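Local coordinates for protein chloride intracellular channel exc-4 (Caenorhabditis elegans, PDB 2YV9) that probably forms chloride channels on inserting into membranes and is required to regulate the lumen size of the growing excretory canal, at residues E166-I171 and F212-N217; Y48-I53 and F108-F113; E68-K71 and A77-P80. All coordinates share one frame; numbering follows the deposited sequence.

Interaction 1 of 3, residues E166-I171 and F212-N217; sequences EQLSNI and FDIPHN
Beside Ile214, one of the residues that meet Leu168 across this contact, the Asp213 carboxylate takes three donors, one of them weakly. Its OD2 accepts a nearly straight bond from His216 NE2 at 2.8 Å (N-H...O 175°), with the oxygen lying in the imidazole plane while the donor stands above the carboxylate plane. OD1 takes a weak bond from Ile214 N and a salt bridge from Arg203 of helix 190-210. These bonds lie at the loop that joins helices 190-210 and 219-228, in the helical C-terminal part of this GST-fold protein.

The packing against helix 155-178 is carried by Leu168. Its CG stands anti to the carbonyl carbon (chi1 -73°), and one methyl, CD1, does the touching. It comes to 3.9 Å from Pro215 CD, the two side chains crossing at about a right angle. The same methyl reaches Ile214 CG2 at 4.2 Å, so a single branch of the leucine meets two consecutive loop residues. No hydrogen bond spans the segments, and the contact is wholly apolar. Leu126 of helix 117-140, Leu199 and Leu221 also pack on Leu168, placing it where several helices converge. Ile214 turns its backbone to another use: its O accepts a hydrogen bond from Trp222 NE1.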
# COMPACT_ATOMS: atom_id res chain seq x y z
N GLU A 166 -3.98 14.55 -24.65
CA GLU A 166 -3.07 15.66 -24.25
C GLU A 166 -1.91 15.17 -23.40
O GLU A 166 -0.75 15.55 -23.60
CB GLU A 166 -3.87 16.71 -23.48
CG GLU A 166 -3.09 17.99 -23.27
CD GLU A 166 -3.83 19.04 -22.46
OE1 GLU A 166 -5.04 18.87 -22.17
OE2 GLU A 166 -3.16 20.03 -22.10
N GLN A 167 -2.19 14.34 -22.41
CA GLN A 167 -1.11 13.84 -21.48
C GLN A 167 -0.15 12.86 -22.18
O GLN A 167 1.10 12.88 -22.02
CB GLN A 167 -1.71 13.21 -20.24
CG GLN A 167 -2.57 14.15 -19.45
CD GLN A 167 -1.74 15.33 -18.90
OE1 GLN A 167 -0.59 15.18 -18.45
NE2 GLN A 167 -2.32 16.53 -18.99
N LEU A 168 -0.73 12.00 -23.00
CA LEU A 168 0.06 11.12 -23.87
C LEU A 168 0.97 11.96 -24.77
O LEU A 168 2.14 11.62 -24.99
CB LEU A 168 -0.87 10.24 -24.74
CG LEU A 168 -1.55 9.13 -23.97
CD1 LEU A 168 -2.69 8.49 -24.85
CD2 LEU A 168 -0.60 8.05 -23.46
N SER A 169 0.41 13.06 -25.28
CA SER A 169 1.17 13.99 -26.10
C SER A 169 2.30 14.63 -25.29
O SER A 169 3.42 14.73 -25.77
CB SER A 169 0.32 15.08 -26.70
OG SER A 169 1.13 15.83 -27.60
N ASN A 170 2.00 15.01 -24.04
CA ASN A 170 3.01 15.61 -23.14
C ASN A 170 4.19 14.65 -22.87
O ASN A 170 5.36 15.02 -22.95
CB ASN A 170 2.37 16.06 -21.84
CG ASN A 170 1.42 17.26 -22.02
OD1 ASN A 170 1.45 17.95 -23.03
ND2 ASN A 170 0.56 17.48 -21.02
N ILE A 171 3.87 13.40 -22.61
CA ILE A 171 4.88 12.36 -22.48
C ILE A 171 5.69 12.10 -23.77
O ILE A 171 6.94 11.98 -23.73
CB ILE A 171 4.24 11.08 -21.90
CG1 ILE A 171 3.55 11.38 -20.54
CG2 ILE A 171 5.31 9.99 -21.76
CD1 ILE A 171 2.80 10.16 -19.92
N PHE A 212 -10.46 3.26 -28.77
CA PHE A 212 -9.39 4.13 -29.19
C PHE A 212 -8.04 3.45 -28.97
O PHE A 212 -7.91 2.55 -28.15
CB PHE A 212 -9.47 5.49 -28.46
CG PHE A 212 -8.99 5.46 -27.02
CD1 PHE A 212 -7.65 5.72 -26.71
CD2 PHE A 212 -9.86 5.19 -25.98
CE1 PHE A 212 -7.18 5.71 -25.42
CE2 PHE A 212 -9.41 5.16 -24.66
CZ PHE A 212 -8.08 5.45 -24.37
N ASP A 213 -7.04 3.89 -29.75
CA ASP A 213 -5.66 3.47 -29.56
C ASP A 213 -4.87 4.71 -29.12
O ASP A 213 -5.35 5.85 -29.21
CB ASP A 213 -5.08 2.94 -30.87
CG ASP A 213 -3.91 1.97 -30.67
OD1 ASP A 213 -3.49 1.71 -29.53
OD2 ASP A 213 -3.47 1.41 -31.69
N ILE A 214 -3.67 4.44 -28.63
CA ILE A 214 -2.77 5.51 -28.21
C ILE A 214 -2.38 6.16 -29.54
O ILE A 214 -2.01 5.44 -30.45
CB ILE A 214 -1.56 4.93 -27.45
CG1 ILE A 214 -1.94 4.41 -26.05
CG2 ILE A 214 -0.42 5.98 -27.36
CD1 ILE A 214 -0.85 3.66 -25.40
N PRO A 215 -2.55 7.50 -29.70
CA PRO A 215 -2.40 8.05 -31.05
C PRO A 215 -1.11 7.67 -31.76
O PRO A 215 -0.02 7.74 -31.17
CB PRO A 215 -2.51 9.55 -30.83
CG PRO A 215 -3.43 9.68 -29.61
CD PRO A 215 -3.05 8.50 -28.75
N HIS A 216 -1.22 7.28 -33.03
CA HIS A 216 -0.09 6.72 -33.79
C HIS A 216 0.99 7.74 -34.18
O HIS A 216 2.11 7.39 -34.56
CB HIS A 216 -0.68 6.03 -35.04
CG HIS A 216 -1.45 4.80 -34.71
ND1 HIS A 216 -1.96 3.94 -35.66
CD2 HIS A 216 -1.82 4.28 -33.50
CE1 HIS A 216 -2.58 2.94 -35.07
NE2 HIS A 216 -2.51 3.11 -33.76
N ASN A 217 0.67 9.02 -34.06
CA ASN A 217 1.63 10.08 -34.39
C ASN A 217 2.62 10.36 -33.26
O ASN A 217 3.59 11.10 -33.44
CB ASN A 217 0.90 11.35 -34.83
CG ASN A 217 0.15 12.01 -33.70
OD1 ASN A 217 -0.69 11.40 -33.06
ND2 ASN A 217 0.42 13.28 -33.46

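Interaction 2 of 3, residues Y48-I53 and F108-F113; sequences YALYEI and FNVPLF
Ala49 and Leu112 face each other with CA atoms 8.0 Å apart, and Leu50 lies opposite Val110 at 8.2 Å between CA atoms, so the last turn of helix 38-52 and the irregular segment 108-113 run in opposing directions. The helix belongs to the thioredoxin-like N-terminal domain of the GST fold and to the stretch predicted to become transmembrane after membrane insertion. The other segment follows helix 94-107 and leads to helix 117-140. A Schellman motif ends helix 94-107, with Asn109 at positive phi (60°) as its C-prime residue and Val110 N returning to Ala105 O. Pro111 then centres an inverse gamma turn, closed by a weak bond from Leu112 N to Val110 O.

No hydrogen bond crosses the contact, which is built of aliphatic groups alone. Leu112 directs CD1 at the methyl of Ala49, 4.3 Å from its CB. Two residues earlier in the loop, Val110 presents CG2, the branch anti to its carbonyl carbon, to Leu50 in the last turn of the helix and to Ile53 just after it. Leu50 CD2 lies 4.4 Å from Val110 CG2, and Leu50 also packs on Ile101 of helix 94-107. On the C-terminal side of this segment, the Leu112 backbone is hydrogen-bonded to Glu190, which links the contact to the start of helix 190-210. Ile53, at the surface, has CG1 between its backbone N and carbonyl carbon (chi1 61°), a crowded position from which the chain extends straight toward the loop. It meets Val110 tip to tip, Ile53 CD1 standing 3.6 Å from Val110 CG2.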
# COMPACT_ATOMS: atom_id res chain seq x y z
N TYR A 48 12.58 -7.80 -10.56
CA TYR A 48 13.18 -8.43 -11.74
C TYR A 48 14.50 -7.74 -12.09
O TYR A 48 15.48 -8.41 -12.43
CB TYR A 48 12.24 -8.41 -12.97
CG TYR A 48 12.64 -9.46 -13.98
CD1 TYR A 48 12.02 -10.71 -14.01
CD2 TYR A 48 13.66 -9.23 -14.88
CE1 TYR A 48 12.41 -11.68 -14.89
CE2 TYR A 48 14.07 -10.20 -15.78
CZ TYR A 48 13.45 -11.42 -15.79
OH TYR A 48 13.84 -12.40 -16.72
N ALA A 49 14.53 -6.42 -11.98
CA ALA A 49 15.79 -5.68 -12.22
C ALA A 49 16.92 -6.24 -11.35
O ALA A 49 18.04 -6.46 -11.82
CB ALA A 49 15.64 -4.17 -11.95
N LEU A 50 16.61 -6.48 -10.09
CA LEU A 50 17.60 -7.00 -9.11
C LEU A 50 17.94 -8.47 -9.33
O LEU A 50 19.13 -8.86 -9.26
CB LEU A 50 17.16 -6.79 -7.67
CG LEU A 50 16.81 -5.39 -7.17
CD1 LEU A 50 16.35 -5.46 -5.73
CD2 LEU A 50 18.05 -4.51 -7.28
N TYR A 51 16.91 -9.28 -9.52
CA TYR A 51 17.00 -10.68 -9.98
C TYR A 51 17.96 -10.85 -11.19
O TYR A 51 18.88 -11.67 -11.14
CB TYR A 51 15.62 -11.19 -10.38
CG TYR A 51 15.64 -12.53 -11.04
CD1 TYR A 51 15.88 -13.69 -10.31
CD2 TYR A 51 15.43 -12.64 -12.41
CE1 TYR A 51 15.90 -14.94 -10.93
CE2 TYR A 51 15.47 -13.89 -13.05
CZ TYR A 51 15.69 -15.03 -12.30
OH TYR A 51 15.73 -16.26 -12.94
N GLU A 52 17.74 -10.08 -12.25
CA GLU A 52 18.45 -10.35 -13.52
C GLU A 52 19.95 -10.05 -13.42
O GLU A 52 20.74 -10.55 -14.22
CB GLU A 52 17.87 -9.58 -14.70
CG GLU A 52 18.04 -8.08 -14.65
CD GLU A 52 17.27 -7.32 -15.74
OE1 GLU A 52 16.51 -7.94 -16.53
OE2 GLU A 52 17.46 -6.08 -15.80
N ILE A 53 20.34 -9.22 -12.48
CA ILE A 53 21.79 -8.96 -12.25
C ILE A 53 22.39 -9.79 -11.10
O ILE A 53 23.58 -9.61 -10.75
CB ILE A 53 22.07 -7.46 -12.07
CG1 ILE A 53 21.33 -6.88 -10.85
CG2 ILE A 53 21.66 -6.69 -13.35
CD1 ILE A 53 21.63 -5.40 -10.62
N PHE A 108 23.89 -2.21 -3.84
CA PHE A 108 24.57 -2.81 -4.99
C PHE A 108 24.75 -1.85 -6.19
O PHE A 108 24.96 -2.30 -7.34
CB PHE A 108 23.89 -4.11 -5.39
CG PHE A 108 24.05 -5.18 -4.36
CD1 PHE A 108 25.24 -5.87 -4.23
CD2 PHE A 108 23.02 -5.49 -3.48
CE1 PHE A 108 25.39 -6.87 -3.27
CE2 PHE A 108 23.16 -6.47 -2.53
CZ PHE A 108 24.37 -7.16 -2.41
N ASN A 109 24.72 -0.55 -5.94
CA ASN A 109 25.02 0.46 -6.97
C ASN A 109 24.10 0.43 -8.19
O ASN A 109 24.55 0.72 -9.31
CB ASN A 109 26.50 0.31 -7.43
CG ASN A 109 27.06 1.56 -8.08
OD1 ASN A 109 28.03 1.49 -8.88
ND2 ASN A 109 26.49 2.72 -7.74
N VAL A 110 22.81 0.09 -7.99
CA VAL A 110 21.86 -0.01 -9.09
C VAL A 110 21.05 1.27 -9.20
O VAL A 110 20.52 1.74 -8.21
CB VAL A 110 20.90 -1.17 -8.88
CG1 VAL A 110 19.97 -1.30 -10.08
CG2 VAL A 110 21.72 -2.47 -8.60
N PRO A 111 21.02 1.89 -10.38
CA PRO A 111 20.37 3.17 -10.58
C PRO A 111 18.87 3.08 -10.80
O PRO A 111 18.30 3.72 -11.70
CB PRO A 111 21.04 3.68 -11.88
CG PRO A 111 21.25 2.50 -12.63
CD PRO A 111 21.68 1.44 -11.63
N LEU A 112 18.22 2.32 -9.94
CA LEU A 112 16.80 2.02 -10.13
C LEU A 112 15.86 3.09 -9.59
O LEU A 112 14.72 3.19 -10.05
CB LEU A 112 16.51 0.67 -9.47
CG LEU A 112 15.11 0.06 -9.53
CD1 LEU A 112 14.61 -0.16 -10.95
CD2 LEU A 112 15.09 -1.30 -8.75
N PHE A 113 16.31 3.88 -8.61
CA PHE A 113 15.46 4.88 -8.00
C PHE A 113 16.03 6.24 -8.17
O PHE A 113 17.23 6.47 -7.88
CB PHE A 113 15.25 4.64 -6.52
CG PHE A 113 14.46 3.42 -6.24
CD1 PHE A 113 13.08 3.47 -6.20
CD2 PHE A 113 15.09 2.21 -6.06
CE1 PHE A 113 12.37 2.34 -5.93
CE2 PHE A 113 14.39 1.06 -5.82
CZ PHE A 113 13.03 1.12 -5.75

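Interaction 3 of 3, residues E68-K71 and A77-P80; sequences EAFK and AQPP. With CA (calcium ion), chain C.
Phe70 pushes the CE2-CZ end of its ring against Pro79, with CZ 3.7 Å from Pro79 CD, the two side chains meeting at a slant. With CG anti to the backbone N (chi1 -180°), the ring reaches out from helix 68-74 to the segment that precedes strand 81-84. Its CE2 is also in van der Waals contact with Ala77 O at 3.2 Å, and the CA of Gln78 lies at the ring edge. A water bridges the two backbones as well, 2.9 Å from Phe70 O and 2.8 Å from Ala77 O.

Beyond the proline the chain turns through a cis peptide before Pro80, the cis-proline that marks thioredoxin-like folds at this place. The backbone here binds a calcium ion through Gln78 O at 2.9 Å and Pro80 O at 2.7 Å, and Thr92 O completes the protein ligands. Water 2, which donates to Pro79 O, adds a further oxygen, 2.7 Å from the calcium ion. Replacing Phe70 with an alanine would probably open a gap beside Pro79 and strip Ala77 O of its ring neighbour. Gln78 and Lys71 border the second subunit, where Gln78 packs on Gln78 of that chain.

All the protein ligands are neutral carbonyls, and Gln78 O and Pro80 O stand at fairly long distances. This is consistent with a loosely held ion whose charge is probably offset little by its ligands; Phe70 does not bind the ion but packs on the segment that supplies two of these carbonyls.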
# COMPACT_ATOMS: atom_id res chain seq x y z
N GLU A 68 -9.90 -17.57 2.33
CA GLU A 68 -9.79 -17.64 3.79
C GLU A 68 -8.36 -17.70 4.30
O GLU A 68 -8.02 -17.06 5.30
CB GLU A 68 -10.56 -18.87 4.35
CG GLU A 68 -10.42 -19.07 5.89
CD GLU A 68 -11.20 -20.30 6.42
OE1 GLU A 68 -11.66 -21.12 5.59
OE2 GLU A 68 -11.35 -20.43 7.66
N ALA A 69 -7.51 -18.50 3.64
CA ALA A 69 -6.13 -18.66 4.10
C ALA A 69 -5.35 -17.36 3.94
O ALA A 69 -4.50 -17.04 4.77
CB ALA A 69 -5.42 -19.80 3.35
N PHE A 70 -5.65 -16.63 2.88
CA PHE A 70 -4.91 -15.38 2.60
C PHE A 70 -5.31 -14.30 3.58
O PHE A 70 -4.47 -13.57 4.09
CB PHE A 70 -5.17 -14.85 1.20
CG PHE A 70 -4.42 -13.59 0.92
CD1 PHE A 70 -3.04 -13.62 0.78
CD2 PHE A 70 -5.07 -12.38 0.87
CE1 PHE A 70 -2.33 -12.46 0.55
CE2 PHE A 70 -4.36 -11.22 0.61
CZ PHE A 70 -2.99 -11.25 0.49
N LYS A 71 -6.60 -14.23 3.88
CA LYS A 71 -7.11 -13.32 4.88
C LYS A 71 -6.53 -13.62 6.24
O LYS A 71 -6.20 -12.71 6.98
CB LYS A 71 -8.64 -13.39 4.95
CG LYS A 71 -9.34 -12.85 3.71
CD LYS A 71 -10.85 -12.91 3.86
CE LYS A 71 -11.57 -12.35 2.64
NZ LYS A 71 -13.07 -12.34 2.83
N ALA A 77 -4.29 -7.62 4.91
CA ALA A 77 -3.41 -6.90 4.01
C ALA A 77 -3.63 -7.39 2.60
O ALA A 77 -3.95 -8.57 2.40
CB ALA A 77 -1.97 -7.11 4.44
N GLN A 78 -3.42 -6.51 1.61
CA GLN A 78 -3.64 -6.88 0.21
C GLN A 78 -2.32 -6.92 -0.55
O GLN A 78 -1.36 -6.17 -0.17
CB GLN A 78 -4.50 -5.80 -0.48
CG GLN A 78 -5.91 -5.70 0.11
CD GLN A 78 -6.64 -7.01 0.03
OE1 GLN A 78 -6.99 -7.64 1.05
NE2 GLN A 78 -6.86 -7.48 -1.19
N PRO A 79 -2.29 -7.72 -1.63
CA PRO A 79 -1.12 -7.66 -2.47
C PRO A 79 -1.00 -6.27 -3.03
O PRO A 79 -1.99 -5.57 -3.16
CB PRO A 79 -1.40 -8.68 -3.58
CG PRO A 79 -2.45 -9.56 -3.05
CD PRO A 79 -3.25 -8.70 -2.15
N PRO A 80 0.25 -5.86 -3.34
CA PRO A 80 1.48 -6.62 -3.17
C PRO A 80 1.94 -6.74 -1.72
O PRO A 80 1.80 -5.80 -0.91
CB PRO A 80 2.51 -5.77 -3.92
CG PRO A 80 1.96 -4.38 -3.82
CD PRO A 80 0.50 -4.49 -3.85
CA CA C . 0.31 -3.84 0.09
O HOH W 1 -5.10 -10.77 3.80
O HOH W 2 -1.86 -3.01 -1.24

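In the fold
From the N terminus, interaction 2 opens first, at the end of helix 38-52. Before it closes, interaction 3 forms a short loop of its own, joining helix 68-74 to the cis-proline segment only six residues later. The chain then passes through strands 81-84 and 89-91 and helix 94-107, and segment 108-113 completes interaction 2, so interaction 3 lies wholly within its span. Interaction 1 follows in series and ties helix 155-178 to the loop after helix 190-210. Interactions 2 and 3 thus belong to the thioredoxin-like part and its exit, interaction 1 to the helical C-terminal part. Interactions 1 and 3 lie on opposite sides of the chain's centre, their centres about 36 Å apart.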